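Local coordinates for protein catechol O-methyltransferase (Mycobacterium tuberculosis, PDB 6JCL) that transfers a methyl group from S-adenosyl-L-methionine to catechol-like compounds, with the help of a divalent metal cation, at residues A32-A37 against R102-R107; K96-A101 against V116-A121; D165-G170 against A200-T205; G171-E176 against V183-T188. All blocks are in the same frame, centred on the assembly; numbering follows the deposited sequence. Where two conformers were deposited one is given.

Contact 1. Residues A32-A37 against R102-R107; sequences AASDAA and RVNLQR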
loop_
_atom_site.group_PDB
_atom_site.type_symbol
_atom_site.label_atom_id
_atom_site.label_comp_id
_atom_site.label_asym_id
_atom_site.label_seq_id
_atom_site.Cartn_x
_atom_site.Cartn_y
_atom_site.Cartn_z
ATOM N N ALA A 32 -25.392 -2.049 6.728
ATOM C CA ALA A 32 -26.760 -2.433 7.063
ATOM C C ALA A 32 -27.667 -2.411 5.835
ATOM O O ALA A 32 -28.503 -3.306 5.659
ATOM C CB ALA A 32 -27.311 -1.521 8.160
ATOM N N ALA A 33 -27.534 -1.396 4.976
ATOM C CA ALA A 33 -28.353 -1.362 3.771
ATOM C C ALA A 33 -27.965 -2.487 2.815
ATOM O O ALA A 33 -28.831 -3.059 2.131
ATOM C CB ALA A 33 -28.229 -0.005 3.078
ATOM N N SER A 34 -26.670 -2.796 2.736
ATOM C CA SER A 34 -26.227 -3.903 1.895
ATOM C C SER A 34 -26.789 -5.225 2.407
ATOM O O SER A 34 -27.296 -6.039 1.623
ATOM C CB SER A 34 -24.701 -3.944 1.845
ATOM O OG SER A 34 -24.174 -2.762 1.253
ATOM N N ASP A 35 -26.738 -5.437 3.729
ATOM C CA ASP A 35 -27.298 -6.658 4.307
ATOM C C ASP A 35 -28.785 -6.752 4.037
ATOM O O ASP A 35 -29.289 -7.820 3.666
ATOM C CB ASP A 35 -27.056 -6.703 5.816
ATOM C CG ASP A 35 -25.636 -7.060 6.173
ATOM O OD1 ASP A 35 -24.865 -7.455 5.273
ATOM O OD2 ASP A 35 -25.287 -6.943 7.368
ATOM N N ALA A 36 -29.505 -5.637 4.204
ATOM C CA ALA A 36 -30.945 -5.644 4.001
ATOM C C ALA A 36 -31.310 -6.039 2.581
ATOM O O ALA A 36 -32.359 -6.662 2.364
ATOM C CB ALA A 36 -31.536 -4.273 4.346
ATOM N N ALA A 37 -30.480 -5.676 1.603
ATOM C CA ALA A 37 -30.694 -6.072 0.220
ATOM C C ALA A 37 -30.042 -7.416 -0.117
ATOM O O ALA A 37 -30.066 -7.830 -1.279
ATOM C CB ALA A 37 -30.184 -4.981 -0.727
ATOM N N ARG A 102 -25.959 3.550 -4.779
ATOM C CA ARG A 102 -26.318 4.956 -4.890
ATOM C C ARG A 102 -26.888 5.476 -3.577
ATOM O O ARG A 102 -26.552 6.585 -3.137
ATOM C CB ARG A 102 -27.304 5.140 -6.040
ATOM C CG ARG A 102 -26.618 5.044 -7.404
ATOM C CD ARG A 102 -27.624 5.169 -8.531
ATOM N NE ARG A 102 -26.977 5.108 -9.839
ATOM C CZ ARG A 102 -27.496 4.485 -10.891
ATOM N NH1 ARG A 102 -28.664 3.866 -10.782
ATOM N NH2 ARG A 102 -26.852 4.482 -12.050
ATOM N N VAL A 103 -27.737 4.682 -2.922
ATOM C CA VAL A 103 -28.236 5.080 -1.604
ATOM C C VAL A 103 -27.082 5.224 -0.614
ATOM O O VAL A 103 -27.037 6.180 0.178
ATOM C CB VAL A 103 -29.290 4.068 -1.105
ATOM C CG1 VAL A 103 -29.650 4.350 0.351
ATOM C CG2 VAL A 103 -30.534 4.112 -1.982
ATOM N N ASN A 104 -26.139 4.276 -0.634
ATOM C CA ASN A 104 -25.039 4.306 0.323
ATOM C C ASN A 104 -24.124 5.507 0.094
ATOM O O ASN A 104 -23.653 6.126 1.058
ATOM C CB ASN A 104 -24.246 3.000 0.246
ATOM C CG ASN A 104 -24.987 1.845 0.885
ATOM O OD1 ASN A 104 -25.931 2.050 1.653
ATOM N ND2 ASN A 104 -24.572 0.625 0.573
ATOM N N LEU A 105 -23.865 5.846 -1.175
ATOM C CA LEU A 105 -23.019 6.994 -1.500
ATOM C C LEU A 105 -23.664 8.293 -1.038
ATOM O O LEU A 105 -22.985 9.203 -0.541
ATOM C CB LEU A 105 -22.773 7.040 -3.010
ATOM C CG LEU A 105 -21.943 5.878 -3.540
ATOM C CD1 LEU A 105 -22.228 5.681 -5.031
ATOM C CD2 LEU A 105 -20.487 6.169 -3.276
ATOM N N GLN A 106 -24.978 8.400 -1.201
ATOM C CA GLN A 106 -25.668 9.586 -0.721
ATOM C C GLN A 106 -25.523 9.729 0.794
ATOM O O GLN A 106 -25.159 10.805 1.298
ATOM C CB GLN A 106 -27.133 9.526 -1.145
ATOM C CG GLN A 106 -27.903 10.800 -0.805
ATOM C CD GLN A 106 -29.395 10.567 -0.704
ATOM O OE1 GLN A 106 -29.849 9.431 -0.550
ATOM N NE2 GLN A 106 -30.167 11.647 -0.772
ATOM N N ARG A 107 -25.788 8.653 1.546
ATOM C CA ARG A 107 -25.644 8.730 3.004
ATOM C C ARG A 107 -24.206 8.996 3.428
ATOM O O ARG A 107 -23.969 9.513 4.523
ATOM C CB ARG A 107 -26.157 7.442 3.671
ATOM C CG ARG A 107 -25.812 7.283 5.181
ATOM C CD ARG A 107 -26.325 8.495 6.023
ATOM N NE ARG A 107 -26.066 8.399 7.465
ATOM C CZ ARG A 107 -24.952 8.808 8.074
ATOM N NH1 ARG A 107 -24.826 8.702 9.392
ATOM N NH2 ARG A 107 -23.960 9.327 7.371
#
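Helix 25-36 is packed against helix 95-107 of the class I methyltransferase fold, and Ala33, Ser34 and Asn104 make the join. The contact is small and buries 104 Å² over both segments. The nearest backbones are those of Ala33 and Asn104, with their CA atoms 7.4 Å apart. The gap is bridged mainly by the side chain of Asn104, which reaches across to the other helix. Its CG lies anti to its own carbonyl carbon and beside the backbone N (chi1 -74°). This directs the terminal amide at helix 25-36. The two ends of that amide meet different neighbours. Asn104 OD1 comes to 3.4 Å from the methyl CB of Ala33. Asn104 ND2 lies 3.5 Å from Ser34 OG.

Both groups have hydrogen-bond partners outside the pair: Asn104 ND2 bonds to Gly71 O and weakly to Ala30 O, which also accepts from Ser34 OG one turn later in its helix. Asn104 thus ties helix 95-107 both to helix 25-36 and to the loop at Gly71. These bonds probably help to set the rotation of its amide. The side chain of Ser34 is about 8 Å from the bound S-adenosyl-L-homocysteine, so the join lies near the cofactor pocket.

Helix 25-36 ends here, and Ala37 is the first residue to leave helical angles. Ser34 also touches Val100, Arg107 lies against Pro25, Ala26 and Ala29, and Leu105 reaches Val114 and Val116 of strand 114-118.

Contact 2. Residues K96-A101 against V116-A121; sequences KHAEVA and VVVGPA. With SAH (S-adenosyl-L-homocysteine), chain I.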
loop_
_atom_site.group_PDB
_atom_site.type_symbol
_atom_site.label_atom_id
_atom_site.label_comp_id
_atom_site.label_asym_id
_atom_site.label_seq_id
_atom_site.Cartn_x
_atom_site.Cartn_y
_atom_site.Cartn_z
ATOM N N LYS A 96 -29.491 -4.122 -9.065
ATOM C CA LYS A 96 -29.818 -4.055 -7.648
ATOM C C LYS A 96 -28.617 -3.596 -6.823
ATOM O O LYS A 96 -28.773 -2.819 -5.874
ATOM C CB LYS A 96 -30.331 -5.411 -7.169
ATOM C CG LYS A 96 -30.836 -5.392 -5.744
ATOM C CD LYS A 96 -30.996 -6.803 -5.204
ATOM C CE LYS A 96 -31.574 -6.778 -3.801
ATOM N NZ LYS A 96 -31.557 -8.126 -3.173
ATOM N N HIS A 97 -27.407 -4.052 -7.169
ATOM C CA HIS A 97 -26.219 -3.550 -6.479
ATOM C C HIS A 97 -26.060 -2.052 -6.713
ATOM O O HIS A 97 -25.811 -1.289 -5.777
ATOM C CB HIS A 97 -24.973 -4.305 -6.951
ATOM C CG HIS A 97 -25.007 -5.758 -6.608
ATOM N ND1 HIS A 97 -23.918 -6.589 -6.761
ATOM C CD2 HIS A 97 -26.011 -6.532 -6.130
ATOM C CE1 HIS A 97 -24.245 -7.809 -6.374
ATOM N NE2 HIS A 97 -25.516 -7.806 -6.009
ATOM N N ALA A 98 -26.223 -1.612 -7.960
ATOM C CA ALA A 98 -26.084 -0.187 -8.257
ATOM C C ALA A 98 -27.063 0.654 -7.447
ATOM O O ALA A 98 -26.704 1.727 -6.948
ATOM C CB ALA A 98 -26.293 0.069 -9.748
ATOM N N GLU A 99 -28.306 0.184 -7.299
ATOM C CA GLU A 99 -29.299 0.967 -6.562
ATOM C C GLU A 99 -28.934 1.099 -5.091
ATOM O O GLU A 99 -29.043 2.193 -4.510
ATOM C CB GLU A 99 -30.685 0.339 -6.721
ATOM C CG GLU A 99 -31.801 1.348 -6.950
ATOM C CD GLU A 99 -31.429 2.442 -7.958
ATOM O OE1 GLU A 99 -31.823 3.605 -7.735
ATOM O OE2 GLU A 99 -30.760 2.147 -8.975
ATOM N N VAL A 100 -28.493 0.002 -4.480
ATOM C CA VAL A 100 -28.021 0.036 -3.097
ATOM C C VAL A 100 -26.821 0.961 -2.963
ATOM O O VAL A 100 -26.740 1.760 -2.019
ATOM C CB VAL A 100 -27.698 -1.392 -2.618
ATOM C CG1 VAL A 100 -26.966 -1.364 -1.260
ATOM C CG2 VAL A 100 -28.966 -2.215 -2.537
ATOM N N ALA A 101 -25.864 0.865 -3.898
ATOM C CA ALA A 101 -24.665 1.697 -3.838
ATOM C C ALA A 101 -25.003 3.180 -3.923
ATOM O O ALA A 101 -24.392 4.005 -3.229
ATOM C CB ALA A 101 -23.686 1.311 -4.952
ATOM N N VAL A 116 -22.324 6.026 -10.751
ATOM C CA VAL A 116 -22.430 4.582 -10.941
ATOM C C VAL A 116 -22.948 4.344 -12.356
ATOM O O VAL A 116 -24.036 4.813 -12.724
ATOM C CB VAL A 116 -23.357 3.948 -9.889
ATOM C CG1 VAL A 116 -23.345 2.417 -9.976
ATOM C CG2 VAL A 116 -22.973 4.409 -8.477
ATOM N N VAL A 117 -22.166 3.638 -13.162
ATOM C CA VAL A 117 -22.497 3.380 -14.559
ATOM C C VAL A 117 -22.899 1.921 -14.638
ATOM O O VAL A 117 -22.082 1.038 -14.353
ATOM C CB VAL A 117 -21.306 3.672 -15.486
ATOM C CG1 VAL A 117 -21.608 3.259 -16.927
ATOM C CG2 VAL A 117 -20.911 5.128 -15.394
ATOM N N VAL A 118 -24.142 1.658 -15.039
ATOM C CA VAL A 118 -24.693 0.314 -14.937
ATOM C C VAL A 118 -24.513 -0.418 -16.257
ATOM O O VAL A 118 -24.851 0.106 -17.329
ATOM C CB VAL A 118 -26.172 0.357 -14.527
ATOM C CG1 VAL A 118 -26.747 -1.049 -14.428
ATOM C CG2 VAL A 118 -26.307 1.084 -13.190
ATOM N N GLY A 119 -24.016 -1.648 -16.171
ATOM C CA GLY A 119 -23.846 -2.502 -17.320
ATOM C C GLY A 119 -22.574 -3.307 -17.190
ATOM O O GLY A 119 -21.732 -3.035 -16.329
ATOM N N PRO A 120 -22.404 -4.313 -18.044
ATOM C CA PRO A 120 -21.136 -5.056 -18.055
ATOM C C PRO A 120 -19.990 -4.114 -18.401
ATOM O O PRO A 120 -20.060 -3.352 -19.368
ATOM C CB PRO A 120 -21.348 -6.123 -19.145
ATOM C CG PRO A 120 -22.827 -6.074 -19.493
ATOM C CD PRO A 120 -23.276 -4.673 -19.173
ATOM N N ALA A 121 -18.921 -4.183 -17.606
ATOM C CA ALA A 121 -17.818 -3.236 -17.758
ATOM C C ALA A 121 -17.181 -3.295 -19.142
ATOM O O ALA A 121 -16.697 -2.271 -19.632
ATOM C CB ALA A 121 -16.759 -3.471 -16.680
HETATM N N SAH I . -15.447 -3.225 -4.673
HETATM C CA SAH I . -16.539 -3.634 -3.775
HETATM C CB SAH I . -16.834 -5.118 -3.967
HETATM C CG SAH I . -17.085 -5.531 -5.414
HETATM S SD SAH I . -17.760 -7.211 -5.459
HETATM C C SAH I . -16.194 -3.345 -2.321
HETATM O O SAH I . -16.977 -2.760 -1.563
HETATM O OXT SAH I . -15.090 -3.675 -1.905
HETATM C "C5'" SAH I . -17.710 -7.423 -7.255
HETATM C "C4'" SAH I . -18.799 -6.643 -7.998
HETATM O "O4'" SAH I . -18.520 -6.733 -9.381
HETATM C "C3'" SAH I . -20.220 -7.196 -7.830
HETATM O "O3'" SAH I . -21.075 -6.133 -7.409
HETATM C "C2'" SAH I . -20.620 -7.685 -9.212
HETATM O "O2'" SAH I . -22.013 -7.595 -9.488
HETATM C "C1'" SAH I . -19.729 -6.817 -10.104
HETATM N N9 SAH I . -19.487 -7.346 -11.455
HETATM C C8 SAH I . -19.295 -8.667 -11.807
HETATM N N7 SAH I . -19.102 -8.705 -13.144
HETATM C C5 SAH I . -19.156 -7.438 -13.629
HETATM C C6 SAH I . -19.038 -6.933 -14.924
HETATM N N6 SAH I . -18.825 -7.735 -15.973
HETATM N N1 SAH I . -19.136 -5.574 -15.104
HETATM C C2 SAH I . -19.381 -4.729 -14.031
HETATM N N3 SAH I . -19.513 -5.231 -12.754
HETATM C C4 SAH I . -19.398 -6.578 -12.574
#
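Segment 96-101 of helix 95-107 passes over residues 116-118 of strand 114-118, with the CA atoms of Ala98 and Val116 6.6 Å apart. Helix and strand belong to the beta-alpha-beta unit 87-92, 95-107, 114-118 of the Rossmann-like methyltransferase fold. Strand 114-118 is the outermost strand at this end of the sheet within the chain.

Ala98 carries the packing. Its single methyl CB meets two valines, two residues apart, on the same face of the strand. It lies 3.8 Å from Val116 CG1 and 3.6 Å from Val118 CG2. Val117 points away from the helix and meets Leu91.

Both segments contribute to the cofactor pocket. His97 turns its ring away from the strand, with CG beside its own backbone N (chi1 -64°). The ring edge is offered to the ribose: ND1 donates to O3' of S-adenosyl-L-homocysteine at 3.0 Å, nearly straight at 163°. Glu92 also bonds the cofactor. Beyond the strand, Gly119 takes a conformation in which a CB would run into the preceding carbonyl O, and Pro120 is at the N-cap position of the next helix. The chain then reaches the adenine, where the backbone N of Ala121 donates to N1 at 2.9 Å.

Contact 3. Residues D165-G170 against A200-T205; sequences DNVIRG and ATAIQT. With SR (strontium ion), chain J.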
loop_
_atom_site.group_PDB
_atom_site.type_symbol
_atom_site.label_atom_id
_atom_site.label_comp_id
_atom_site.label_asym_id
_atom_site.label_seq_id
_atom_site.Cartn_x
_atom_site.Cartn_y
_atom_site.Cartn_z
ATOM N N ASP A 165 -7.632 -6.173 -6.660
ATOM C CA ASP A 165 -7.943 -6.884 -5.422
ATOM C C ASP A 165 -7.934 -8.406 -5.622
ATOM O O ASP A 165 -8.163 -8.927 -6.723
ATOM C CB ASP A 165 -9.321 -6.454 -4.900
ATOM C CG ASP A 165 -9.486 -6.691 -3.402
ATOM O OD1 ASP A 165 -8.461 -6.814 -2.693
ATOM O OD2 ASP A 165 -10.655 -6.749 -2.930
ATOM N N ASN A 166 -7.674 -9.117 -4.525
ATOM C CA ASN A 166 -7.897 -10.575 -4.430
ATOM C C ASN A 166 -6.974 -11.391 -5.341
ATOM O O ASN A 166 -7.414 -12.352 -5.964
ATOM C CB ASN A 166 -9.360 -10.958 -4.740
ATOM C CG ASN A 166 -10.381 -10.175 -3.926
ATOM O OD1 ASN A 166 -11.198 -9.434 -4.485
ATOM N ND2 ASN A 166 -10.352 -10.344 -2.598
ATOM N N VAL A 167 -5.677 -11.072 -5.357
ATOM C CA VAL A 167 -4.767 -11.716 -6.306
ATOM C C VAL A 167 -3.995 -12.885 -5.689
ATOM O O VAL A 167 -3.126 -13.443 -6.360
ATOM C CB VAL A 167 -3.778 -10.701 -6.922
ATOM C CG1 VAL A 167 -4.517 -9.560 -7.638
ATOM C CG2 VAL A 167 -2.817 -10.172 -5.854
ATOM N N ILE A 168 -4.275 -13.270 -4.434
ATOM C CA ILE A 168 -3.531 -14.342 -3.775
ATOM C C ILE A 168 -4.413 -15.547 -3.465
ATOM O O ILE A 168 -3.981 -16.701 -3.634
ATOM C CB ILE A 168 -2.825 -13.835 -2.492
ATOM C CG1 ILE A 168 -1.930 -12.609 -2.799
ATOM C CG2 ILE A 168 -2.028 -14.982 -1.822
ATOM C CD1 ILE A 168 -0.757 -12.907 -3.756
ATOM N N ARG A 169 -5.640 -15.307 -2.995
ATOM C CA ARG A 169 -6.653 -16.344 -2.798
ATOM C C ARG A 169 -6.106 -17.514 -1.969
ATOM O O ARG A 169 -6.174 -18.683 -2.364
ATOM C CB ARG A 169 -7.213 -16.835 -4.148
ATOM C CG ARG A 169 -7.901 -15.719 -4.994
ATOM C CD ARG A 169 -8.940 -14.908 -4.182
ATOM N NE ARG A 169 -9.840 -15.845 -3.512
ATOM C CZ ARG A 169 -10.126 -15.852 -2.212
ATOM N NH1 ARG A 169 -9.627 -14.929 -1.402
ATOM N NH2 ARG A 169 -10.907 -16.829 -1.721
ATOM N N GLY A 170 -5.575 -17.188 -0.789
ATOM C CA GLY A 170 -5.121 -18.234 0.119
ATOM C C GLY A 170 -4.011 -19.113 -0.417
ATOM O O GLY A 170 -3.895 -20.269 -0.006
ATOM N N ALA A 200 5.036 -3.311 -11.389
ATOM C CA ALA A 200 4.054 -3.871 -10.466
ATOM C C ALA A 200 4.710 -4.558 -9.283
ATOM O O ALA A 200 5.854 -5.030 -9.364
ATOM C CB ALA A 200 3.158 -4.897 -11.187
ATOM N N THR A 201 3.957 -4.607 -8.184
ATOM C CA THR A 201 4.276 -5.423 -7.026
ATOM C C THR A 201 2.985 -6.052 -6.507
ATOM O O THR A 201 1.884 -5.668 -6.901
ATOM C CB THR A 201 4.978 -4.599 -5.935
ATOM O OG1 THR A 201 5.539 -5.488 -4.956
ATOM C CG2 THR A 201 3.984 -3.658 -5.250
ATOM N N ALA A 202 3.111 -7.048 -5.631
ATOM C CA ALA A 202 1.927 -7.657 -5.028
ATOM C C ALA A 202 2.218 -7.927 -3.565
ATOM O O ALA A 202 3.293 -8.443 -3.225
ATOM C CB ALA A 202 1.514 -8.959 -5.749
ATOM N N ILE A 203 1.289 -7.534 -2.708
ATOM C CA ILE A 203 1.451 -7.647 -1.263
ATOM C C ILE A 203 0.435 -8.654 -0.748
ATOM O O ILE A 203 -0.784 -8.453 -0.899
ATOM C CB ILE A 203 1.270 -6.290 -0.563
ATOM C CG1 ILE A 203 2.294 -5.268 -1.108
ATOM C CG2 ILE A 203 1.412 -6.459 0.949
ATOM C CD1 ILE A 203 3.740 -5.709 -0.961
ATOM N N GLN A 204 0.926 -9.710 -0.096
ATOM C CA GLN A 204 0.026 -10.649 0.571
ATOM C C GLN A 204 -0.483 -10.065 1.879
ATOM O O GLN A 204 0.293 -9.505 2.657
ATOM C CB GLN A 204 0.753 -11.953 0.884
ATOM C CG GLN A 204 1.460 -12.575 -0.320
ATOM C CD GLN A 204 2.063 -13.927 0.032
ATOM O OE1 GLN A 204 1.336 -14.850 0.447
ATOM N NE2 GLN A 204 3.381 -14.042 -0.084
ATOM N N THR A 205 -1.788 -10.230 2.140
ATOM C CA THR A 205 -2.407 -9.645 3.326
ATOM C C THR A 205 -3.155 -10.706 4.110
ATOM O O THR A 205 -3.541 -11.752 3.578
ATOM C CB THR A 205 -3.382 -8.509 2.982
ATOM O OG1 THR A 205 -4.474 -9.004 2.193
ATOM C CG2 THR A 205 -2.644 -7.390 2.223
HETATM SR SR SR J . -12.849 -7.667 -3.602
HETATM O O HOH W 1 -14.006 -6.327 -1.774
#
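Gln204 NE2 is gripped by two acceptors of the second subunit, Asp13 OD1 and Pro9 O, while Ile168 packs against the same side chain. Gln204 OE1 accepts from Trp211 NE1 of its own chain, so the buried amide has hydrogen-bond partners at both ends. Gln204 lies on strand 198-206, the outermost strand at this end of the methyltransferase sheet within the chain. Thr205 pairs antiparallel with a strand of the second subunit, and the sheet runs on through the homodimer.

The partner segment is the loop that follows strand 160-165. Ile168 crosses the Gln204 chain at about a right angle. Its CD1 lies 4.1 Å from Gln204 CG, and its CG2 is equally far from Gln204 OE1. Ile168 CG1 is anti to the carbonyl carbon (chi1 -54°), which brings the CG1-CD1 arm over Gln204 CG. Val167 CG2 and Ala202 CB meet more loosely, at 4.5 Å.

The same loop starts at the metal site. Asp165, Asn166 and Asp139 bind the strontium ion, and experiments assign all three to the divalent cation of the enzyme. Asn166 has left-handed helical backbone angles. Its ND2 is hydrogen-bonded to Asp212 OD2, which steadies the amide while OD1 faces the metal. The strontium ion lies 2.5 Å from Asp165 OD2 and 2.6 Å from Asn166 OD1. A water O lies 2.5 Å from the strontium ion. The two protein oxygens, Asp165 OD2 and Asn166 OD1, come within 3.1 Å of each other because they share the ion.

Contact 4. Residues G171-E176 against V183-T188; sequences GGILAE and VAARRT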
loop_
_atom_site.group_PDB
_atom_site.type_symbol
_atom_site.label_atom_id
_atom_site.label_comp_id
_atom_site.label_asym_id
_atom_site.label_seq_id
_atom_site.Cartn_x
_atom_site.Cartn_y
_atom_site.Cartn_z
ATOM N N GLY A 171 -3.179 -18.586 -1.315
ATOM C CA GLY A 171 -2.120 -19.352 -1.929
ATOM C C GLY A 171 -2.563 -20.205 -3.091
ATOM O O GLY A 171 -1.727 -20.914 -3.666
ATOM N N GLY A 172 -3.852 -20.166 -3.443
ATOM C CA GLY A 172 -4.361 -20.989 -4.523
ATOM C C GLY A 172 -3.747 -20.677 -5.869
ATOM O O GLY A 172 -3.868 -21.484 -6.791
ATOM N N ILE A 173 -3.119 -19.507 -6.019
ATOM C CA ILE A 173 -2.446 -19.184 -7.270
ATOM C C ILE A 173 -1.280 -20.120 -7.537
ATOM O O ILE A 173 -0.803 -20.189 -8.670
ATOM C CB ILE A 173 -1.944 -17.721 -7.287
ATOM C CG1 ILE A 173 -1.046 -17.434 -6.086
ATOM C CG2 ILE A 173 -3.119 -16.726 -7.315
ATOM C CD1 ILE A 173 -0.206 -16.121 -6.258
ATOM N N LEU A 174 -0.836 -20.874 -6.530
ATOM C CA LEU A 174 0.228 -21.863 -6.709
ATOM C C LEU A 174 -0.315 -23.273 -6.923
ATOM O O LEU A 174 0.467 -24.191 -7.184
ATOM C CB LEU A 174 1.170 -21.866 -5.500
ATOM C CG LEU A 174 2.273 -20.797 -5.441
ATOM C CD1 LEU A 174 1.834 -19.486 -6.022
ATOM C CD2 LEU A 174 2.783 -20.628 -4.020
ATOM N N ALA A 175 -1.622 -23.463 -6.822
ATOM C CA ALA A 175 -2.233 -24.793 -6.882
ATOM C C ALA A 175 -2.864 -25.026 -8.252
ATOM O O ALA A 175 -3.181 -24.085 -8.981
ATOM C CB ALA A 175 -3.300 -24.954 -5.796
ATOM N N GLU A 176 -3.049 -26.298 -8.599
ATOM C CA GLU A 176 -3.698 -26.655 -9.866
ATOM C C GLU A 176 -5.138 -27.122 -9.682
ATOM O O GLU A 176 -5.539 -28.185 -10.146
ATOM C CB GLU A 176 -2.877 -27.706 -10.597
ATOM C CG GLU A 176 -1.478 -27.241 -10.933
ATOM C CD GLU A 176 -0.871 -28.024 -12.071
ATOM O OE1 GLU A 176 -0.562 -29.219 -11.882
ATOM O OE2 GLU A 176 -0.712 -27.440 -13.163
ATOM N N VAL A 183 -7.160 -19.212 -10.508
ATOM C CA VAL A 183 -6.630 -19.288 -11.869
ATOM C C VAL A 183 -6.529 -17.895 -12.484
ATOM O O VAL A 183 -5.509 -17.529 -13.084
ATOM C CB VAL A 183 -7.506 -20.218 -12.722
ATOM C CG1 VAL A 183 -7.115 -20.091 -14.178
ATOM C CG2 VAL A 183 -7.316 -21.669 -12.277
ATOM N N ALA A 184 -7.591 -17.099 -12.342
ATOM C CA ALA A 184 -7.579 -15.743 -12.885
ATOM C C ALA A 184 -6.512 -14.888 -12.215
ATOM O O ALA A 184 -5.813 -14.103 -12.875
ATOM C CB ALA A 184 -8.960 -15.090 -12.714
ATOM N N ALA A 185 -6.370 -15.017 -10.892
ATOM C CA ALA A 185 -5.373 -14.211 -10.195
ATOM C C ALA A 185 -3.962 -14.547 -10.667
ATOM O O ALA A 185 -3.133 -13.654 -10.849
ATOM C CB ALA A 185 -5.489 -14.428 -8.687
ATOM N N ARG A 186 -3.658 -15.828 -10.837
ATOM C CA ARG A 186 -2.320 -16.190 -11.290
ATOM C C ARG A 186 -2.039 -15.621 -12.675
ATOM O O ARG A 186 -0.952 -15.084 -12.924
ATOM C CB ARG A 186 -2.155 -17.713 -11.284
ATOM C CG ARG A 186 -0.796 -18.188 -11.783
ATOM C CD ARG A 186 -0.756 -19.720 -11.869
ATOM N NE ARG A 186 0.504 -20.237 -12.392
ATOM C CZ ARG A 186 1.554 -20.541 -11.638
ATOM N NH1 ARG A 186 2.659 -21.019 -12.193
ATOM N NH2 ARG A 186 1.505 -20.354 -10.325
ATOM N N ARG A 187 -3.009 -15.730 -13.588
ATOM C CA ARG A 187 -2.826 -15.191 -14.932
ATOM C C ARG A 187 -2.723 -13.675 -14.892
ATOM O O ARG A 187 -1.960 -13.083 -15.661
ATOM C CB ARG A 187 -3.994 -15.609 -15.834
ATOM C CG ARG A 187 -3.908 -15.017 -17.243
ATOM C CD ARG A 187 -5.234 -15.036 -17.994
ATOM N NE ARG A 187 -5.127 -14.327 -19.272
ATOM C CZ ARG A 187 -6.151 -13.781 -19.922
ATOM N NH1 ARG A 187 -7.376 -13.857 -19.424
ATOM N NH2 ARG A 187 -5.949 -13.156 -21.074
ATOM N N THR A 188 -3.495 -13.037 -14.006
ATOM C CA THR A 188 -3.418 -11.585 -13.862
ATOM C C THR A 188 -2.014 -11.156 -13.464
ATOM O O THR A 188 -1.451 -10.208 -14.030
ATOM C CB THR A 188 -4.425 -11.129 -12.805
ATOM O OG1 THR A 188 -5.753 -11.402 -13.261
ATOM C CG2 THR A 188 -4.284 -9.616 -12.482
#
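Ile173 is wedged tightly against Ala185 and Arg186, whereas Leu174 touches Arg186 only loosely. The backbones are close: the CA atoms of Ile173 and Arg186 are 5.0 Å apart. In the tight part, Ile173 CG2 presses on the methyl CB of Ala185 at 3.6 Å. The CB atoms of Ile173 and Arg186 follow at 4.0 Å. With chi1 at 55°, CG1 of Ile173 sits between the backbone N and the carbonyl carbon, and this turns CG2 toward the helix.

The polar link is made by the partly exposed Arg186. In the conformer given, one of two deposited for Arg186, the side chain runs extended from CG to NE alongside the Ile173 carbonyl. NH2 then donates to Ile173 O at 2.8 Å, with an N-H...O angle of 149°. The oxygen stands at the guanidinium edge, near its plane but tilted 17° out of it. A bond made by a side chain with two conformers probably holds only part of the time.

The looser side begins at Leu174. Its CD1 is 4.4 Å from Arg186 NH2, and the residue is partly exposed. Glu176, farther along, is exposed. The second subunit covers part of this edge: its Val12 packs on Ile173 and Leu174, and its Phe15 on Arg186.

Residues 172-174 form a short 3-10 turn, in which Leu174 N bonds to Gly171 O at 3.0 Å. The contact folds this turn back onto helix 180-194. It belongs to the loop after strand 160-165, which leads to the metal ligand Asp165 in this cation-dependent O-methyltransferase.

Overall arrangement
From the N terminus, contact 1 closes the first long loop, bringing helix 25-36 onto helix 95-107. Contact 2 opens on the same helix before contact 1 has closed, so the two cross. It ties that helix to strand 114-118, and Ala37 packs on Val100 where they touch. Contacts 3 and 4 come later in the chain. Contact 3 joins the loop after strand 160-165 to strand 198-206. Contact 4 falls wholly within that span and folds the next part of the loop, 171-176, onto helix 180-194. Their centres are 10 Å apart, and both touch the second subunit. Contacts 2 and 3 reach the same sheet at its opposite ends, 26 Å apart between centres.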